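Local coordinates for NTF2-like protein of unknown function (Prochlorococcus marinus, PDB 3HZP) that is of unknown function but adopts the NTF2-like fold and pairs with a second copy of itself through its curved beta sheet, at residues T30-F35 / I104-D109; H68-L73 / A78-T83. All blocks are in the same frame, centred on the assembly; numbering follows the deposited sequence.

Contact 1: residues T30-F35 / I104-D109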
loop_
_atom_site.group_PDB
_atom_site.type_symbol
_atom_site.label_atom_id
_atom_site.label_comp_id
_atom_site.label_asym_id
_atom_site.label_seq_id
_atom_site.Cartn_x
_atom_site.Cartn_y
_atom_site.Cartn_z
ATOM N N THR A 30 -8.413 -9.869 9.407
ATOM C CA THR A 30 -9.844 -9.784 9.187
ATOM C C THR A 30 -10.201 -10.645 7.979
ATOM O O THR A 30 -9.361 -10.971 7.146
ATOM C CB THR A 30 -10.281 -8.353 8.868
ATOM O OG1 THR A 30 -9.630 -7.916 7.668
ATOM C CG2 THR A 30 -9.923 -7.387 9.989
ATOM N N ALA A 31 -11.456 -11.055 7.882
ATOM C CA ALA A 31 -11.882 -11.930 6.800
ATOM C C ALA A 31 -11.662 -11.361 5.425
ATOM O O ALA A 31 -11.503 -12.126 4.461
ATOM C CB ALA A 31 -13.384 -12.258 6.948
ATOM N N ASP A 32 -11.763 -10.061 5.303
ATOM C CA ASP A 32 -11.609 -9.414 3.987
ATOM C C ASP A 32 -10.191 -8.876 3.725
ATOM O O ASP A 32 -9.952 -8.141 2.776
ATOM C CB ASP A 32 -12.682 -8.358 3.803
ATOM C CG ASP A 32 -12.549 -7.229 4.747
ATOM O OD1 ASP A 32 -11.938 -7.364 5.839
ATOM O OD2 ASP A 32 -13.150 -6.180 4.433
ATOM N N PHE A 33 -9.262 -9.245 4.588
ATOM C CA PHE A 33 -7.843 -8.954 4.372
ATOM C C PHE A 33 -7.359 -9.531 3.053
ATOM O O PHE A 33 -7.672 -10.657 2.707
ATOM C CB PHE A 33 -7.034 -9.608 5.481
ATOM C CG PHE A 33 -5.544 -9.598 5.235
ATOM C CD1 PHE A 33 -4.782 -8.533 5.608
ATOM C CD2 PHE A 33 -4.914 -10.668 4.639
ATOM C CE1 PHE A 33 -3.429 -8.487 5.350
ATOM C CE2 PHE A 33 -3.536 -10.622 4.374
ATOM C CZ PHE A 33 -2.802 -9.566 4.745
ATOM N N LEU A 34 -6.523 -8.749 2.367
ATOM C CA LEU A 34 -5.669 -9.261 1.306
ATOM C C LEU A 34 -4.267 -8.705 1.484
ATOM O O LEU A 34 -4.079 -7.621 2.031
ATOM C CB LEU A 34 -6.193 -8.899 -0.080
ATOM C CG LEU A 34 -7.533 -9.446 -0.470
ATOM C CD1 LEU A 34 -8.085 -8.801 -1.755
ATOM C CD2 LEU A 34 -7.509 -10.966 -0.647
ATOM N N PHE A 35 -3.307 -9.466 0.992
ATOM C CA PHE A 35 -1.895 -9.118 0.934
ATOM C C PHE A 35 -1.553 -8.826 -0.513
ATOM O O PHE A 35 -1.743 -9.701 -1.379
ATOM C CB PHE A 35 -1.055 -10.317 1.439
ATOM C CG PHE A 35 0.423 -10.099 1.403
ATOM C CD1 PHE A 35 1.067 -9.539 2.480
ATOM C CD2 PHE A 35 1.164 -10.481 0.290
ATOM C CE1 PHE A 35 2.446 -9.339 2.453
ATOM C CE2 PHE A 35 2.558 -10.306 0.278
ATOM C CZ PHE A 35 3.159 -9.759 1.354
ATOM N N ILE A 104 -2.841 -1.708 7.315
ATOM C CA ILE A 104 -4.003 -1.093 7.919
ATOM C C ILE A 104 -4.568 -2.095 8.929
ATOM O O ILE A 104 -4.563 -3.305 8.666
ATOM C CB ILE A 104 -5.071 -0.748 6.891
ATOM C CG1 ILE A 104 -4.486 0.110 5.772
ATOM C CG2 ILE A 104 -6.297 -0.169 7.548
ATOM C CD1 ILE A 104 -4.004 1.410 6.246
ATOM N N PHE A 105 -4.989 -1.594 10.086
ATOM C CA PHE A 105 -5.522 -2.371 11.193
ATOM C C PHE A 105 -6.926 -1.875 11.533
ATOM O O PHE A 105 -7.223 -0.682 11.383
ATOM C CB PHE A 105 -4.614 -2.194 12.409
ATOM C CG PHE A 105 -3.309 -2.919 12.273
ATOM C CD1 PHE A 105 -2.264 -2.423 11.551
ATOM C CD2 PHE A 105 -3.178 -4.135 12.916
ATOM C CE1 PHE A 105 -1.073 -3.252 11.432
ATOM C CE2 PHE A 105 -2.068 -4.870 12.830
ATOM C CZ PHE A 105 -1.044 -4.441 12.092
ATOM N N LYS A 106 -7.771 -2.799 12.001
ATOM C CA LYS A 106 -9.084 -2.475 12.506
ATOM C C LYS A 106 -9.333 -3.218 13.772
ATOM O O LYS A 106 -8.860 -4.347 13.951
ATOM C CB LYS A 106 -10.159 -2.853 11.465
ATOM C CG LYS A 106 -10.146 -1.956 10.219
ATOM C CD LYS A 106 -11.439 -2.071 9.414
ATOM C CE LYS A 106 -11.570 -3.491 8.901
ATOM N NZ LYS A 106 -12.777 -3.647 7.941
ATOM N N LYS A 107 -10.100 -2.616 14.676
ATOM C CA LYS A 107 -10.530 -3.305 15.878
ATOM C C LYS A 107 -11.835 -4.047 15.597
ATOM O O LYS A 107 -12.811 -3.463 15.038
ATOM C CB LYS A 107 -10.752 -2.290 16.992
ATOM C CG LYS A 107 -9.683 -2.216 17.955
ATOM C CD LYS A 107 -10.086 -1.427 19.214
ATOM C CE LYS A 107 -8.864 -0.827 19.862
ATOM N NZ LYS A 107 -9.127 -0.302 21.234
ATOM N N ILE A 108 -11.859 -5.325 15.922
ATOM C CA ILE A 108 -13.034 -6.167 15.719
ATOM C C ILE A 108 -13.275 -6.799 17.078
ATOM O O ILE A 108 -12.375 -7.414 17.662
ATOM C CB ILE A 108 -12.755 -7.255 14.693
ATOM C CG1 ILE A 108 -12.303 -6.661 13.331
ATOM C CG2 ILE A 108 -13.952 -8.189 14.558
ATOM C CD1 ILE A 108 -13.242 -5.659 12.752
ATOM N N ASP A 109 -14.472 -6.641 17.631
ATOM C CA ASP A 109 -14.768 -7.151 18.979
ATOM C C ASP A 109 -13.663 -6.764 19.973
ATOM O O ASP A 109 -13.204 -7.575 20.757
ATOM C CB ASP A 109 -14.964 -8.678 18.955
ATOM C CG ASP A 109 -15.446 -9.241 20.264
ATOM O OD1 ASP A 109 -16.187 -8.574 20.996
ATOM O OD2 ASP A 109 -15.084 -10.419 20.565
HETATM O O HOH W 1 -13.004 -6.460 8.195
#
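Thr30 and Ile108 make the closest apolar contact between the loop 30-35 and the strand end 104-109. Thr30 CG2 lies 4.2 Å from Ile108 CG1, and the two side chains cross at about a right angle. The Lys106 chain adds its carbon CE, 4.4 Å from the same Thr30 CG2. The methyl thus meets two residues that lie two apart on the strand and point toward the loop.

The polar part is mediated by water. Asp32 OD2 and Lys106 NZ are of opposite charge but 4.3 Å apart, too far for a salt bridge. A water bridges the two groups through the other carboxylate oxygen, OD1. It donates to Asp32 OD1 at 2.7 Å and accepts from Lys106 NZ at 2.8 Å. Each charge has a direct partner on the second subunit: Lys106 pairs with Glu71 of that subunit, and Asp32 with its Lys69.

In the NTF2-like fold, this joins the loop after helix 24-28 to the long strand 93-108 across strand 111-119, where Thr30 bonds to Val114 through the backbone.

Within the loop, a type I turn runs from Thr30 to Phe33, closed by Phe33 N to Thr30 O at 3.1 Å. Thr30 OG1 sits between its own N and carbonyl carbon (chi1 61°), which brings it 3.0 Å from Asp32 OD1. That hydrogen bond meets OD1 nearly along its C-O axis and helps fix the carboxylate that holds the water.

Contact 2: residues H68-L73 / A78-T83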
loop_
_atom_site.group_PDB
_atom_site.type_symbol
_atom_site.label_atom_id
_atom_site.label_comp_id
_atom_site.label_asym_id
_atom_site.label_seq_id
_atom_site.Cartn_x
_atom_site.Cartn_y
_atom_site.Cartn_z
ATOM N N HIS A 68 7.838 4.136 9.691
ATOM C CA HIS A 68 7.831 5.457 9.043
ATOM C C HIS A 68 6.592 6.239 9.319
ATOM O O HIS A 68 6.640 7.477 9.252
ATOM C CB HIS A 68 7.974 5.273 7.543
ATOM C CG HIS A 68 9.170 4.472 7.175
ATOM N ND1 HIS A 68 10.462 4.876 7.472
ATOM C CD2 HIS A 68 9.275 3.286 6.548
ATOM C CE1 HIS A 68 11.300 3.961 7.016
ATOM N NE2 HIS A 68 10.610 2.979 6.483
ATOM N N LYS A 69 5.474 5.573 9.591
ATOM C CA LYS A 69 4.207 6.271 9.850
ATOM C C LYS A 69 3.382 5.403 10.772
ATOM O O LYS A 69 3.266 4.187 10.548
ATOM C CB LYS A 69 3.423 6.515 8.556
ATOM C CG LYS A 69 2.127 7.265 8.734
ATOM C CD LYS A 69 1.444 7.559 7.426
ATOM C CE LYS A 69 0.227 8.403 7.595
ATOM N NZ LYS A 69 0.536 9.741 8.191
ATOM N N PHE A 70 2.825 6.002 11.807
ATOM C CA PHE A 70 1.817 5.329 12.603
ATOM C C PHE A 70 0.781 6.356 12.978
ATOM O O PHE A 70 1.147 7.404 13.514
ATOM C CB PHE A 70 2.346 4.693 13.916
ATOM C CG PHE A 70 1.219 4.166 14.724
ATOM C CD1 PHE A 70 0.687 2.919 14.449
ATOM C CD2 PHE A 70 0.596 4.961 15.673
ATOM C CE1 PHE A 70 -0.484 2.514 15.114
ATOM C CE2 PHE A 70 -0.542 4.529 16.341
ATOM C CZ PHE A 70 -1.061 3.329 16.067
ATOM N N GLU A 71 -0.496 6.055 12.766
ATOM C CA GLU A 71 -1.527 6.873 13.365
ATOM C C GLU A 71 -2.826 6.124 13.457
ATOM O O GLU A 71 -3.144 5.288 12.616
ATOM C CB GLU A 71 -1.738 8.182 12.611
ATOM C CG GLU A 71 -2.242 8.084 11.274
ATOM C CD GLU A 71 -2.483 9.482 10.613
ATOM O OE1 GLU A 71 -2.932 10.431 11.278
ATOM O OE2 GLU A 71 -2.295 9.571 9.407
ATOM N N LEU A 72 -3.573 6.434 14.502
ATOM C CA LEU A 72 -4.956 5.989 14.598
ATOM C C LEU A 72 -5.794 6.712 13.570
ATOM O O LEU A 72 -5.535 7.900 13.302
ATOM C CB LEU A 72 -5.527 6.252 15.977
ATOM C CG LEU A 72 -4.985 5.411 17.095
ATOM C CD1 LEU A 72 -5.598 5.869 18.434
ATOM C CD2 LEU A 72 -5.265 3.883 16.911
ATOM N N LEU A 73 -6.772 6.012 13.017
ATOM C CA LEU A 73 -7.738 6.552 12.065
ATOM C C LEU A 73 -9.071 6.355 12.762
ATOM O O LEU A 73 -9.727 5.329 12.631
ATOM C CB LEU A 73 -7.635 5.797 10.774
ATOM C CG LEU A 73 -6.280 5.879 10.052
ATOM C CD1 LEU A 73 -6.194 4.961 8.849
ATOM C CD2 LEU A 73 -5.940 7.350 9.685
ATOM N N ALA A 78 -6.255 1.981 12.173
ATOM C CA ALA A 78 -4.917 2.561 12.173
ATOM C C ALA A 78 -4.192 2.252 10.908
ATOM O O ALA A 78 -4.469 1.259 10.220
ATOM C CB ALA A 78 -4.099 2.048 13.361
ATOM N N ILE A 79 -3.196 3.084 10.618
ATOM C CA ILE A 79 -2.250 2.853 9.555
ATOM C C ILE A 79 -0.852 2.724 10.173
ATOM O O ILE A 79 -0.486 3.529 11.017
ATOM C CB ILE A 79 -2.283 3.966 8.462
ATOM C CG1 ILE A 79 -1.165 3.717 7.448
ATOM C CG2 ILE A 79 -2.197 5.403 9.038
ATOM C CD1 ILE A 79 -1.363 4.553 6.135
ATOM N N CYS A 80 -0.078 1.759 9.673
ATOM C CA CYS A 80 1.324 1.648 10.017
ATOM C C CYS A 80 2.112 1.341 8.761
ATOM O O CYS A 80 1.852 0.323 8.080
ATOM C CB CYS A 80 1.554 0.601 11.116
ATOM S SG CYS A 80 3.271 0.553 11.683
ATOM N N VAL A 81 3.073 2.191 8.463
ATOM C CA VAL A 81 3.973 2.020 7.342
ATOM C C VAL A 81 5.344 1.714 7.867
ATOM O O VAL A 81 5.825 2.429 8.750
ATOM C CB VAL A 81 4.009 3.297 6.455
ATOM C CG1 VAL A 81 5.039 3.140 5.301
ATOM C CG2 VAL A 81 2.590 3.641 5.919
ATOM N N PHE A 82 5.989 0.675 7.349
ATOM C CA PHE A 82 7.273 0.257 7.859
ATOM C C PHE A 82 8.116 -0.392 6.813
ATOM O O PHE A 82 7.637 -0.783 5.743
ATOM C CB PHE A 82 7.046 -0.705 9.064
ATOM C CG PHE A 82 6.269 -1.945 8.724
ATOM C CD1 PHE A 82 4.890 -1.923 8.703
ATOM C CD2 PHE A 82 6.911 -3.140 8.423
ATOM C CE1 PHE A 82 4.163 -3.048 8.386
ATOM C CE2 PHE A 82 6.168 -4.263 8.082
ATOM C CZ PHE A 82 4.829 -4.225 8.085
ATOM N N THR A 83 9.414 -0.488 7.096
ATOM C CA THR A 83 10.340 -1.284 6.309
ATOM C C THR A 83 10.519 -2.597 7.025
ATOM O O THR A 83 10.759 -2.627 8.240
ATOM C CB THR A 83 11.685 -0.599 6.198
ATOM O OG1 THR A 83 11.536 0.620 5.476
ATOM C CG2 THR A 83 12.681 -1.504 5.429
#
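His68 pairs with Val81 within the antiparallel beta hairpin of strands 57-72 and 77-90, part of the NTF2-like sheet. A classic beta bulge forms here, with His68 and Lys69 both facing Val81: His68 N and Lys69 N bond to Val81 O from the same face of its plane, at 2.8 and 3.3 Å. The His68 ring meets Thr83 OG1 in plane at its edge. NE2 lies 2.7 Å from Thr83 OG1 in a nearly straight hydrogen bond (175°). The ring also stacks on Trp129. A leucine in its place would probably leave the Thr83 hydroxyl without this partner and weaken the packing on Trp129.

Lys69 then packs its CB on Val81 CB at 3.9 Å. Its chain is extended up to a bend at chi4 (61°), and NZ makes a salt bridge to Glu71 OE2 from above the carboxylate plane. Both charges also pair with the second subunit, Lys69 with its Asp32 and Glu71 with its Lys106. Phe70 turns to the other face, toward helix 4-15. Its CE1 is 4.0 Å from Ala78 CB, while Cys80 CB lies at the ring edge near CD1. Glu71 exchanges two backbone bonds with Ile79, and its side chain lies alongside, CG 3.5 Å from Ile79 CG2. Last, Leu73 CD1 lies 4.0 Å from Ile79 CG2.

From the N terminus, the chain passes helices 4-15 and 24-28 and reaches the loop 30-35. Its partner, 104-109, follows after 68 intervening residues, so contact 1 closes a long loop. Contact 2 falls wholly within that span and closes a tight hairpin turn of four residues. The two do not cross. They meet where strands 77-90 and 93-108 are sheet neighbours: Phe105 N lies 2.9 Å from Ala78 O, a probable hydrogen bond, and Ile104 packs on Ile79. Contact 2 thus ties the edge strand 57-72 to the sheet, while contact 1 ties on the loop after helix 24-28. Both touch the second subunit.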